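Local coordinates for protein endonuclease III (Geobacillus stearothermophilus, PDB 1ORN) that probably excises damaged bases from DNA as an iron-sulfur DNA glycosylase of the HhH-GPD superfamily, trapped here in covalent complex with its DNA, at residues C[141-144]-C[145-149]; C[179-182]-C[183-187]; C[170-173]-C[174-178]; C[121-124]-C[125-129]. All blocks are in the same frame, centred on the assembly; numbering follows the deposited sequence.

Interaction 1 (C[141-144]-C[145-149]); sequences VDTH and VERVS. With nucleotides of chain B.
NH2 of R147 has two acceptors: ND1 of H144 one turn earlier, at 2.9 Å, and the backbone oxygen of C192. It enters close to the imidazole plane at the ring edge, while the guanidinium stands almost perpendicular to that ring (87° between planes). A bend in the arginine chain at chi3 (67°) brings the group over beside H144. With ND1 taken and NE2 bonded to a modified base of the DNA, the imidazole is fixed in rotation. The phosphate of DA6 of chain B is reached by the same turn. T143 OG1 donates to its OP2 (2.8 Å), R147 NH1 makes a weak bond to OP1, and a water joins T143 OG1 to NH1. T143 N adds a 2.9 Å bond to OP1 of DG8 of chain B. The turn is the start of a helix, and D142 is its N-cap. CG of D142 lies between backbone N and carbonyl carbon (chi1 74°), a position from which the carboxylate folds back over the first turn: OD1 accepts from V145 N at 2.9 Å and OD2 from H144 N at 3.1 Å, both donors arriving from above its plane. OD2 also bonds a DNA sugar. Behind the cap, V141 CG1 packs on V145 CG1. Helix 143-152 presents this end to the DNA, with V145 and V148 against helix 177-191 and V141 and E146 against helix 161-171.

Interaction 2 (C[179-182]-C[183-187]); sequences ITHH and RMIFF
Helix 177-191 carries this contact through its middle turns, where H181 and I185 meet one turn apart. CG1 of I185 lies over a face of the imidazole, 4.3 Å from its centroid and 27° off the ring normal, a CH-pi contact, and its CD1 comes nearer still, 3.1 Å from H181 CE1. The histidine CG is trans to its own N (chi1 158°), which turns the ring toward the C-terminal end of the helix, to I185. On another side of the helix I179 meets R183. I179 CG1 rests over the guanidinium face, 3.4 Å from R183 NE, set toward the rim of the group. The arginine runs out straight from CG to NE, and CG passes 3.2 Å from I179 O. NE is buried here and has no hydrogen-bonding partner in the model. As expected of an alpha-helix, the carbonyls of 179 to 182 each accept from the amide four residues on, R183 N to I179 O being 2.9 Å. T180 OG1 is bonded back to E176 O, while M184 and I185 face V145 of helix 143-152. One turn past R183, F187 touches the iron-sulfur cluster, and the ring of F186 is met edge-to-face by Y190.

Interaction 3 (C[170-173]-C[174-178]); sequences KIIP and KEEWS
Between helix 161-171 and helix 177-191 the backbone leaves helical angles at I172 and closes a beta turn over P173-E176, in which E176 N donates to P173 O over a short 2.6 Å. This is the connection between two consecutive helices of the all-helical fold, and W177, just after the turn, reaches back to it. Its NE1 gives a hydrogen bond of 2.7 Å to I172 O, the donor standing 51° out of the carbonyl plane and the N-H...O angle at 147°. The indole gets there because chi2 is close to zero (-1°), which puts the CD1 and NE1 edge on the CA side of the side chain, back toward the linker. CD1 then lies 3.3 Å from P173 O, and I172 CG2 comes in at the same ring edge, 3.7 Å from CD1. CA of K174 sits above one face of the indole, 3.4 Å from its plane. A phenylalanine here would keep a flat ring but, having no N-H, would probably leave I172 O without this donor and the linker less firmly tied to the helix start. I172 also meets the CB of E176 with its CG2, while its other branch reaches T180. At the exposed end of the turn, K174 curls at chi3 and chi4 until NZ forms a salt bridge with E175 OE2, its hydrogen bond weak at 3.3 Å.

Interaction 4 (C[121-124]-C[125-129]); sequences VGRK and TANVV. With NA (sodium ion), chain E; nucleotides of chain B.
V121 and T125 supply the apolar part: CG1 of the valine meets CG2 of the threonine at 3.7 Å, the two side chains crossing near a right angle, and the same CG1 lies 4.1 Å from A126 CB. The threonine CG2 is trans to its own N; OG1, beside that N (chi1 -63°), is left facing the DNA. Hydrogen bonds to the phosphate of DT9 of chain B come next. OP1 is gripped three times, by T125 OG1 at 2.7 Å and by G122 N and T125 N at 2.9 Å each; K124 N bonds OP2 weakly. The one metal contact is made by V121 O, which binds the sodium ion at 2.5 Å, alongside M116 O, L118 O, two waters and a DNA phosphate. This is the helix-hairpin-helix element, with G122 the N-cap of helix 123-134. The covalent contact belongs to K124, whose NZ is linked to a DNA sugar. Its chain bends at chi2 (-94°) and passes V128 CG2 at 4.3 Å from CE. An alanine here removes the amine and would probably leave the sugar with no covalent tether and a gap beside V128. Backbone N-H groups of a helix start, one hydroxyl and a metal ion thus hold the DNA backbone without reading a base, consistent with sequence-independent grip, while the lysine carries the covalent bond of the trapped intermediate.

Along the chain the order is interaction 4, then 1, 3 and 2. Interactions 4 and 1, at the starts of helices 123-134 and 143-152 and with centres about 14 Å apart, both hold the bound DNA, and K124 packs on V141 and D142 where they touch. Interactions 3 and 2 share helix 177-191 and meet through I172 and T180, their centres about 12 Å apart. Interaction 2 lies about 10 Å from interaction 1, centre to centre, its M184, I185 and F187 against S149, V145 and V148. Helix 177-191 thus backs the DNA-facing helix 143-152 and runs on toward the iron-sulfur cluster, whereas interaction 3 stays about 16 Å from the DNA at its nearest atom.

Interaction 1 (C[141-144]-C[145-149])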
loop_
_atom_site.group_PDB
_atom_site.type_symbol
_atom_site.label_atom_id
_atom_site.label_comp_id
_atom_site.label_asym_id
_atom_site.label_seq_id
_atom_site.Cartn_x
_atom_site.Cartn_y
_atom_site.Cartn_z
ATOM N N VAL C 141 4.345 -1.615 3.849
ATOM C CA VAL C 141 5.472 -0.848 3.341
ATOM C C VAL C 141 5.568 -0.939 1.818
ATOM O O VAL C 141 5.912 -1.990 1.259
ATOM C CB VAL C 141 6.801 -1.316 3.981
ATOM C CG1 VAL C 141 7.971 -0.491 3.430
ATOM C CG2 VAL C 141 6.718 -1.172 5.497
ATOM N N ASP C 142 5.254 0.183 1.169
ATOM C CA ASP C 142 5.268 0.331 -0.282
ATOM C C ASP C 142 6.416 1.266 -0.662
ATOM O O ASP C 142 7.265 1.593 0.162
ATOM C CB ASP C 142 3.969 0.988 -0.743
ATOM C CG ASP C 142 3.940 2.473 -0.419
ATOM O OD1 ASP C 142 4.302 2.837 0.725
ATOM O OD2 ASP C 142 3.568 3.279 -1.301
ATOM N N THR C 143 6.411 1.728 -1.908
ATOM C CA THR C 143 7.461 2.628 -2.365
ATOM C C THR C 143 7.546 3.925 -1.550
ATOM O O THR C 143 8.643 4.368 -1.196
ATOM C CB THR C 143 7.284 2.973 -3.869
ATOM O OG1 THR C 143 8.320 3.877 -4.266
ATOM C CG2 THR C 143 5.925 3.615 -4.130
ATOM N N HIS C 144 6.401 4.525 -1.233
ATOM C CA HIS C 144 6.389 5.784 -0.478
ATOM C C HIS C 144 6.876 5.621 0.959
ATOM O O HIS C 144 7.730 6.381 1.423
ATOM C CB HIS C 144 4.982 6.399 -0.469
ATOM C CG HIS C 144 4.478 6.791 -1.826
ATOM N ND1 HIS C 144 5.078 7.768 -2.591
ATOM C CD2 HIS C 144 3.438 6.327 -2.560
ATOM C CE1 HIS C 144 4.434 7.887 -3.739
ATOM N NE2 HIS C 144 3.434 7.024 -3.746
ATOM N N VAL C 145 6.342 4.630 1.666
ATOM C CA VAL C 145 6.748 4.408 3.042
ATOM C C VAL C 145 8.239 4.121 3.115
ATOM O O VAL C 145 8.941 4.679 3.957
ATOM C CB VAL C 145 5.968 3.244 3.677
ATOM C CG1 VAL C 145 6.517 2.945 5.072
ATOM C CG2 VAL C 145 4.487 3.604 3.756
ATOM N N GLU C 146 8.729 3.273 2.217
ATOM C CA GLU C 146 10.153 2.942 2.216
ATOM C C GLU C 146 11.019 4.170 1.937
ATOM O O GLU C 146 11.983 4.444 2.660
ATOM C CB GLU C 146 10.456 1.867 1.174
ATOM C CG GLU C 146 11.924 1.457 1.156
ATOM C CD GLU C 146 12.262 0.446 0.070
ATOM O OE1 GLU C 146 13.386 -0.103 0.113
ATOM O OE2 GLU C 146 11.422 0.203 -0.827
ATOM N N ARG C 147 10.681 4.902 0.877
ATOM C CA ARG C 147 11.442 6.095 0.512
ATOM C C ARG C 147 11.473 7.131 1.636
ATOM O O ARG C 147 12.530 7.672 1.966
ATOM C CB ARG C 147 10.859 6.736 -0.755
ATOM C CG ARG C 147 11.685 7.916 -1.262
ATOM C CD ARG C 147 11.097 8.512 -2.533
ATOM N NE ARG C 147 9.799 9.138 -2.295
ATOM C CZ ARG C 147 8.631 8.638 -2.696
ATOM N NH1 ARG C 147 8.580 7.493 -3.366
ATOM N NH2 ARG C 147 7.508 9.288 -2.414
ATOM N N VAL C 148 10.313 7.418 2.215
ATOM C CA VAL C 148 10.234 8.394 3.295
ATOM C C VAL C 148 11.063 7.941 4.491
ATOM O O VAL C 148 11.794 8.736 5.079
ATOM C CB VAL C 148 8.769 8.626 3.731
ATOM C CG1 VAL C 148 8.714 9.429 5.026
ATOM C CG2 VAL C 148 8.024 9.363 2.623
ATOM N N SER C 149 10.964 6.658 4.831
ATOM C CA SER C 149 11.710 6.115 5.964
ATOM C C SER C 149 13.217 6.251 5.786
ATOM O O SER C 149 13.935 6.657 6.714
ATOM C CB SER C 149 11.350 4.637 6.169
ATOM O OG SER C 149 10.020 4.493 6.641
ATOM P P DA B 6 7.233 6.462 -6.838
ATOM O OP1 DA B 6 7.031 7.408 -5.715
ATOM O OP2 DA B 6 8.108 5.275 -6.657
ATOM O "O5'" DA B 6 5.797 5.983 -7.340
ATOM C "C5'" DA B 6 4.791 6.950 -7.647
ATOM C "C4'" DA B 6 3.560 6.282 -8.217
ATOM O "O4'" DA B 6 3.840 5.740 -9.528
ATOM C "C3'" DA B 6 2.989 5.129 -7.390
ATOM O "O3'" DA B 6 1.564 5.204 -7.428
ATOM C "C2'" DA B 6 3.440 3.897 -8.156
ATOM C "C1'" DA B 6 3.390 4.398 -9.592
ATOM N N9 DA B 6 4.250 3.691 -10.539
ATOM C C8 DA B 6 5.527 3.229 -10.338
ATOM N N7 DA B 6 6.057 2.667 -11.394
ATOM C C5 DA B 6 5.063 2.759 -12.357
ATOM C C6 DA B 6 5.005 2.353 -13.703
ATOM N N6 DA B 6 6.015 1.752 -14.343
ATOM N N1 DA B 6 3.860 2.589 -14.380
ATOM C C2 DA B 6 2.852 3.195 -13.743
ATOM N N3 DA B 6 2.787 3.626 -12.487
ATOM C C4 DA B 6 3.939 3.376 -11.839
ATOM P P DG B 8 4.036 0.076 -4.894
ATOM O OP1 DG B 8 5.325 0.335 -4.208
ATOM O OP2 DG B 8 3.811 0.627 -6.265
ATOM O "O5'" DG B 8 3.798 -1.495 -4.973
ATOM C "C5'" DG B 8 4.234 -2.361 -3.926
ATOM C "C4'" DG B 8 3.901 -3.786 -4.292
ATOM O "O4'" DG B 8 4.497 -4.109 -5.570
ATOM C "C3'" DG B 8 4.336 -4.885 -3.329
ATOM O "O3'" DG B 8 3.268 -5.833 -3.315
ATOM C "C2'" DG B 8 5.600 -5.439 -3.973
ATOM C "C1'" DG B 8 5.342 -5.246 -5.461
ATOM N N9 DG B 8 6.527 -4.975 -6.269
ATOM C C8 DG B 8 7.637 -4.249 -5.911
ATOM N N7 DG B 8 8.505 -4.129 -6.881
ATOM C C5 DG B 8 7.939 -4.827 -7.940
ATOM C C6 DG B 8 8.413 -5.038 -9.269
ATOM O O6 DG B 8 9.445 -4.612 -9.797
ATOM N N1 DG B 8 7.535 -5.826 -10.006
ATOM C C2 DG B 8 6.348 -6.335 -9.534
ATOM N N2 DG B 8 5.640 -7.081 -10.396
ATOM N N3 DG B 8 5.887 -6.130 -8.305
ATOM C C4 DG B 8 6.728 -5.374 -7.570
HETATM O O HOH W 1 10.664 5.684 -4.586
#

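Interaction 2 (C[179-182]-C[183-187])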
loop_
_atom_site.group_PDB
_atom_site.type_symbol
_atom_site.label_atom_id
_atom_site.label_comp_id
_atom_site.label_asym_id
_atom_site.label_seq_id
_atom_site.Cartn_x
_atom_site.Cartn_y
_atom_site.Cartn_z
ATOM N N ILE C 179 -3.245 4.324 10.830
ATOM C CA ILE C 179 -3.294 5.723 10.420
ATOM C C ILE C 179 -1.910 6.307 10.128
ATOM O O ILE C 179 -1.763 7.156 9.250
ATOM C CB ILE C 179 -4.006 6.603 11.478
ATOM C CG1 ILE C 179 -4.249 7.999 10.904
ATOM C CG2 ILE C 179 -3.160 6.709 12.737
ATOM C CD1 ILE C 179 -5.084 8.001 9.644
ATOM N N THR C 180 -0.893 5.853 10.853
ATOM C CA THR C 180 0.455 6.360 10.617
ATOM C C THR C 180 0.908 5.935 9.227
ATOM O O THR C 180 1.567 6.695 8.513
ATOM C CB THR C 180 1.450 5.836 11.665
ATOM O OG1 THR C 180 1.014 6.235 12.969
ATOM C CG2 THR C 180 2.839 6.410 11.408
ATOM N N HIS C 181 0.540 4.713 8.848
ATOM C CA HIS C 181 0.865 4.169 7.534
ATOM C C HIS C 181 0.293 5.093 6.450
ATOM O O HIS C 181 0.995 5.503 5.523
ATOM C CB HIS C 181 0.270 2.756 7.414
ATOM C CG HIS C 181 0.057 2.294 6.006
ATOM N ND1 HIS C 181 1.094 1.954 5.165
ATOM C CD2 HIS C 181 -1.079 2.130 5.287
ATOM C CE1 HIS C 181 0.606 1.598 3.990
ATOM N NE2 HIS C 181 -0.710 1.697 4.036
ATOM N N HIS C 182 -0.987 5.428 6.579
ATOM C CA HIS C 182 -1.633 6.304 5.609
ATOM C C HIS C 182 -1.010 7.697 5.593
ATOM O O HIS C 182 -0.840 8.290 4.528
ATOM C CB HIS C 182 -3.133 6.377 5.902
ATOM C CG HIS C 182 -3.863 5.111 5.570
ATOM N ND1 HIS C 182 -4.652 4.443 6.480
ATOM C CD2 HIS C 182 -3.904 4.383 4.429
ATOM C CE1 HIS C 182 -5.149 3.355 5.914
ATOM N NE2 HIS C 182 -4.709 3.296 4.671
ATOM N N ARG C 183 -0.657 8.216 6.767
ATOM C CA ARG C 183 -0.039 9.534 6.847
ATOM C C ARG C 183 1.318 9.530 6.148
ATOM O O ARG C 183 1.681 10.499 5.480
ATOM C CB ARG C 183 0.116 9.962 8.308
ATOM C CG ARG C 183 -1.207 10.260 9.006
ATOM C CD ARG C 183 -1.001 10.450 10.503
ATOM N NE ARG C 183 -2.250 10.730 11.211
ATOM C CZ ARG C 183 -2.400 10.628 12.529
ATOM N NH1 ARG C 183 -1.378 10.253 13.286
ATOM N NH2 ARG C 183 -3.572 10.890 13.092
ATOM N N MET C 184 2.064 8.435 6.291
ATOM C CA MET C 184 3.365 8.332 5.644
ATOM C C MET C 184 3.221 8.254 4.131
ATOM O O MET C 184 4.014 8.842 3.394
ATOM C CB MET C 184 4.138 7.108 6.160
ATOM C CG MET C 184 4.690 7.279 7.574
ATOM S SD MET C 184 5.806 5.925 8.053
ATOM C CE MET C 184 7.213 6.299 7.019
ATOM N N ILE C 185 2.206 7.535 3.663
ATOM C CA ILE C 185 1.974 7.407 2.232
ATOM C C ILE C 185 1.624 8.763 1.629
ATOM O O ILE C 185 2.106 9.117 0.559
ATOM C CB ILE C 185 0.839 6.406 1.930
ATOM C CG1 ILE C 185 1.334 4.982 2.202
ATOM C CG2 ILE C 185 0.391 6.542 0.478
ATOM C CD1 ILE C 185 0.323 3.913 1.887
ATOM N N PHE C 186 0.780 9.518 2.318
ATOM C CA PHE C 186 0.407 10.837 1.830
ATOM C C PHE C 186 1.622 11.757 1.831
ATOM O O PHE C 186 1.835 12.516 0.891
ATOM C CB PHE C 186 -0.702 11.432 2.699
ATOM C CG PHE C 186 -2.091 11.179 2.166
ATOM C CD1 PHE C 186 -2.526 9.886 1.889
ATOM C CD2 PHE C 186 -2.969 12.242 1.947
ATOM C CE1 PHE C 186 -3.813 9.652 1.401
ATOM C CE2 PHE C 186 -4.256 12.019 1.460
ATOM C CZ PHE C 186 -4.680 10.725 1.187
ATOM N N PHE C 187 2.422 11.678 2.888
ATOM C CA PHE C 187 3.613 12.514 2.997
ATOM C C PHE C 187 4.516 12.271 1.790
ATOM O O PHE C 187 5.004 13.207 1.170
ATOM C CB PHE C 187 4.360 12.192 4.296
ATOM C CG PHE C 187 5.536 13.087 4.566
ATOM C CD1 PHE C 187 5.348 14.384 5.034
ATOM C CD2 PHE C 187 6.836 12.634 4.352
ATOM C CE1 PHE C 187 6.441 15.217 5.286
ATOM C CE2 PHE C 187 7.932 13.458 4.599
ATOM C CZ PHE C 187 7.732 14.754 5.068
#

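Interaction 3 (C[170-173]-C[174-178])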
loop_
_atom_site.group_PDB
_atom_site.type_symbol
_atom_site.label_atom_id
_atom_site.label_comp_id
_atom_site.label_asym_id
_atom_site.label_seq_id
_atom_site.Cartn_x
_atom_site.Cartn_y
_atom_site.Cartn_z
ATOM N N LYS C 170 7.885 -1.162 16.208
ATOM C CA LYS C 170 8.483 -1.006 17.534
ATOM C C LYS C 170 8.446 0.433 18.048
ATOM O O LYS C 170 8.509 0.668 19.256
ATOM C CB LYS C 170 9.935 -1.487 17.519
ATOM C CG LYS C 170 10.103 -2.951 17.177
ATOM C CD LYS C 170 11.575 -3.302 17.010
ATOM C CE LYS C 170 11.752 -4.733 16.526
ATOM N NZ LYS C 170 13.177 -5.032 16.196
ATOM N N ILE C 171 8.349 1.395 17.138
ATOM C CA ILE C 171 8.325 2.802 17.529
ATOM C C ILE C 171 6.909 3.345 17.703
ATOM O O ILE C 171 6.682 4.259 18.498
ATOM C CB ILE C 171 9.056 3.687 16.484
ATOM C CG1 ILE C 171 10.480 3.174 16.258
ATOM C CG2 ILE C 171 9.079 5.137 16.952
ATOM C CD1 ILE C 171 11.335 3.125 17.513
ATOM N N ILE C 172 5.962 2.777 16.963
ATOM C CA ILE C 172 4.575 3.235 17.009
ATOM C C ILE C 172 3.625 2.298 17.747
ATOM O O ILE C 172 3.678 1.079 17.581
ATOM C CB ILE C 172 4.018 3.424 15.580
ATOM C CG1 ILE C 172 4.927 4.363 14.787
ATOM C CG2 ILE C 172 2.599 3.970 15.637
ATOM C CD1 ILE C 172 4.608 4.412 13.318
ATOM N N PRO C 173 2.739 2.863 18.582
ATOM C CA PRO C 173 1.779 2.050 19.327
ATOM C C PRO C 173 0.881 1.332 18.323
ATOM O O PRO C 173 0.393 1.941 17.373
ATOM C CB PRO C 173 1.013 3.088 20.147
ATOM C CG PRO C 173 2.050 4.127 20.406
ATOM C CD PRO C 173 2.718 4.260 19.054
ATOM N N LYS C 174 0.681 0.038 18.540
ATOM C CA LYS C 174 -0.141 -0.788 17.664
ATOM C C LYS C 174 -1.458 -0.109 17.281
ATOM O O LYS C 174 -1.933 -0.246 16.152
ATOM C CB LYS C 174 -0.404 -2.130 18.352
ATOM C CG LYS C 174 -1.373 -3.053 17.638
ATOM C CD LYS C 174 -1.218 -4.495 18.122
ATOM C CE LYS C 174 -1.228 -4.605 19.644
ATOM N NZ LYS C 174 -2.507 -4.142 20.249
ATOM N N GLU C 175 -2.033 0.638 18.217
ATOM C CA GLU C 175 -3.293 1.331 17.977
ATOM C C GLU C 175 -3.188 2.414 16.907
ATOM O O GLU C 175 -4.200 2.825 16.334
ATOM C CB GLU C 175 -3.804 1.962 19.276
ATOM C CG GLU C 175 -4.004 0.981 20.427
ATOM C CD GLU C 175 -2.703 0.360 20.909
ATOM O OE1 GLU C 175 -1.754 1.117 21.215
ATOM O OE2 GLU C 175 -2.632 -0.886 20.990
ATOM N N GLU C 176 -1.969 2.872 16.636
ATOM C CA GLU C 176 -1.758 3.926 15.648
ATOM C C GLU C 176 -1.091 3.459 14.356
ATOM O O GLU C 176 -0.787 4.276 13.490
ATOM C CB GLU C 176 -0.901 5.043 16.242
ATOM C CG GLU C 176 -1.355 5.561 17.592
ATOM C CD GLU C 176 -0.432 6.647 18.117
ATOM O OE1 GLU C 176 -0.580 7.047 19.294
ATOM O OE2 GLU C 176 0.443 7.104 17.347
ATOM N N TRP C 177 -0.851 2.158 14.225
ATOM C CA TRP C 177 -0.198 1.636 13.027
ATOM C C TRP C 177 -0.885 1.982 11.719
ATOM O O TRP C 177 -0.255 2.505 10.805
ATOM C CB TRP C 177 -0.065 0.121 13.108
ATOM C CG TRP C 177 0.973 -0.341 14.063
ATOM C CD1 TRP C 177 1.789 0.437 14.831
ATOM C CD2 TRP C 177 1.309 -1.698 14.361
ATOM N NE1 TRP C 177 2.613 -0.353 15.594
ATOM C CE2 TRP C 177 2.340 -1.669 15.325
ATOM C CE3 TRP C 177 0.838 -2.939 13.908
ATOM C CZ2 TRP C 177 2.909 -2.832 15.848
ATOM C CZ3 TRP C 177 1.404 -4.100 14.430
ATOM C CH2 TRP C 177 2.430 -4.034 15.391
ATOM N N SER C 178 -2.173 1.678 11.627
ATOM C CA SER C 178 -2.915 1.937 10.400
ATOM C C SER C 178 -2.935 3.391 9.935
ATOM O O SER C 178 -2.662 3.671 8.768
ATOM C CB SER C 178 -4.343 1.408 10.537
ATOM O OG SER C 178 -4.328 0.004 10.738
#

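Interaction 4 (C[121-124]-C[125-129])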
loop_
_atom_site.group_PDB
_atom_site.type_symbol
_atom_site.label_atom_id
_atom_site.label_comp_id
_atom_site.label_asym_id
_atom_site.label_seq_id
_atom_site.Cartn_x
_atom_site.Cartn_y
_atom_site.Cartn_z
ATOM N N VAL C 121 -0.482 -11.795 -4.106
ATOM C CA VAL C 121 -0.541 -11.132 -2.811
ATOM C C VAL C 121 0.716 -11.359 -1.972
ATOM O O VAL C 121 1.002 -12.481 -1.548
ATOM C CB VAL C 121 -1.751 -11.632 -1.972
ATOM C CG1 VAL C 121 -1.820 -10.881 -0.641
ATOM C CG2 VAL C 121 -3.050 -11.474 -2.763
ATOM N N GLY C 122 1.457 -10.285 -1.725
ATOM C CA GLY C 122 2.642 -10.371 -0.893
ATOM C C GLY C 122 2.351 -9.714 0.449
ATOM O O GLY C 122 1.197 -9.415 0.772
ATOM N N ARG C 123 3.388 -9.444 1.229
ATOM C CA ARG C 123 3.164 -8.841 2.531
ATOM C C ARG C 123 2.512 -7.450 2.467
ATOM O O ARG C 123 1.636 -7.143 3.270
ATOM C CB ARG C 123 4.475 -8.795 3.327
ATOM C CG ARG C 123 4.277 -8.339 4.767
ATOM C CD ARG C 123 5.349 -8.891 5.702
ATOM N NE ARG C 123 5.172 -8.364 7.049
ATOM C CZ ARG C 123 5.507 -9.011 8.162
ATOM N NH1 ARG C 123 6.041 -10.227 8.102
ATOM N NH2 ARG C 123 5.311 -8.436 9.337
ATOM N N LYS C 124 2.922 -6.611 1.517
ATOM C CA LYS C 124 2.326 -5.279 1.417
ATOM C C LYS C 124 0.825 -5.371 1.143
ATOM O O LYS C 124 0.020 -4.718 1.810
ATOM C CB LYS C 124 3.020 -4.470 0.307
ATOM C CG LYS C 124 2.432 -3.078 0.027
ATOM C CD LYS C 124 1.403 -3.103 -1.106
ATOM C CE LYS C 124 0.930 -1.678 -1.458
ATOM N NZ LYS C 124 -0.078 -1.597 -2.571
ATOM N N THR C 125 0.454 -6.180 0.160
ATOM C CA THR C 125 -0.947 -6.332 -0.212
ATOM C C THR C 125 -1.769 -6.875 0.947
ATOM O O THR C 125 -2.838 -6.340 1.265
ATOM C CB THR C 125 -1.073 -7.239 -1.442
ATOM O OG1 THR C 125 -0.414 -6.604 -2.550
ATOM C CG2 THR C 125 -2.533 -7.483 -1.812
ATOM N N ALA C 126 -1.267 -7.921 1.594
ATOM C CA ALA C 126 -1.983 -8.516 2.720
ATOM C C ALA C 126 -2.170 -7.519 3.870
ATOM O O ALA C 126 -3.237 -7.465 4.479
ATOM C CB ALA C 126 -1.251 -9.765 3.215
ATOM N N ASN C 127 -1.141 -6.737 4.172
ATOM C CA ASN C 127 -1.243 -5.746 5.242
ATOM C C ASN C 127 -2.281 -4.670 4.945
ATOM O O ASN C 127 -3.009 -4.244 5.845
ATOM C CB ASN C 127 0.112 -5.094 5.519
ATOM C CG ASN C 127 1.015 -5.975 6.379
ATOM O OD1 ASN C 127 0.569 -6.981 6.929
ATOM N ND2 ASN C 127 2.279 -5.593 6.504
ATOM N N VAL C 128 -2.344 -4.206 3.701
ATOM C CA VAL C 128 -3.337 -3.189 3.359
ATOM C C VAL C 128 -4.731 -3.752 3.566
ATOM O O VAL C 128 -5.590 -3.104 4.173
ATOM C CB VAL C 128 -3.214 -2.722 1.892
ATOM C CG1 VAL C 128 -4.424 -1.873 1.512
ATOM C CG2 VAL C 128 -1.939 -1.927 1.713
ATOM N N VAL C 129 -4.959 -4.964 3.072
ATOM C CA VAL C 129 -6.265 -5.585 3.196
ATOM C C VAL C 129 -6.710 -5.808 4.646
ATOM O O VAL C 129 -7.821 -5.412 5.012
ATOM C CB VAL C 129 -6.312 -6.925 2.418
ATOM C CG1 VAL C 129 -7.655 -7.637 2.650
ATOM C CG2 VAL C 129 -6.125 -6.645 0.933
HETATM NA NA NA E . 1.155 -14.791 -2.406
ATOM P P DT B 9 3.379 -7.174 -2.442
ATOM O OP1 DT B 9 2.029 -7.437 -1.898
ATOM O OP2 DT B 9 4.552 -7.109 -1.535
ATOM O "O5'" DT B 9 3.676 -8.250 -3.567
ATOM C "C5'" DT B 9 2.738 -8.435 -4.615
ATOM C "C4'" DT B 9 3.219 -9.492 -5.576
ATOM O "O4'" DT B 9 4.283 -8.960 -6.402
ATOM C "C3'" DT B 9 3.763 -10.757 -4.907
ATOM O "O3'" DT B 9 2.998 -11.882 -5.340
ATOM C "C2'" DT B 9 5.219 -10.831 -5.361
ATOM C "C1'" DT B 9 5.255 -9.977 -6.625
ATOM N N1 DT B 9 6.554 -9.313 -6.899
ATOM C C2 DT B 9 7.082 -9.382 -8.183
ATOM O O2 DT B 9 6.539 -9.977 -9.094
ATOM N N3 DT B 9 8.279 -8.729 -8.348
ATOM C C4 DT B 9 8.994 -8.039 -7.385
ATOM O O4 DT B 9 10.059 -7.496 -7.679
ATOM C C5 DT B 9 8.391 -8.022 -6.065
ATOM C C7 DT B 9 9.100 -7.319 -4.954
ATOM C C6 DT B 9 7.218 -8.646 -5.898
ATOM P P DG B 8 4.036 0.076 -4.894
ATOM O OP1 DG B 8 5.325 0.335 -4.208
ATOM O OP2 DG B 8 3.811 0.627 -6.265
ATOM O "O5'" DG B 8 3.798 -1.495 -4.973
ATOM C "C5'" DG B 8 4.234 -2.361 -3.926
ATOM C "C4'" DG B 8 3.901 -3.786 -4.292
ATOM O "O4'" DG B 8 4.497 -4.109 -5.570
ATOM C "C3'" DG B 8 4.336 -4.885 -3.329
ATOM O "O3'" DG B 8 3.268 -5.833 -3.315
ATOM C "C2'" DG B 8 5.600 -5.439 -3.973
ATOM C "C1'" DG B 8 5.342 -5.246 -5.461
ATOM N N9 DG B 8 6.527 -4.975 -6.269
ATOM C C8 DG B 8 7.637 -4.249 -5.911
ATOM N N7 DG B 8 8.505 -4.129 -6.881
ATOM C C5 DG B 8 7.939 -4.827 -7.940
ATOM C C6 DG B 8 8.413 -5.038 -9.269
ATOM O O6 DG B 8 9.445 -4.612 -9.797
ATOM N N1 DG B 8 7.535 -5.826 -10.006
ATOM C C2 DG B 8 6.348 -6.335 -9.534
ATOM N N2 DG B 8 5.640 -7.081 -10.396
ATOM N N3 DG B 8 5.887 -6.130 -8.305
ATOM C C4 DG B 8 6.728 -5.374 -7.570
HETATM O O HOH W 2 1.287 -17.037 -3.013
HETATM O O HOH W 3 3.643 -14.922 -1.761
#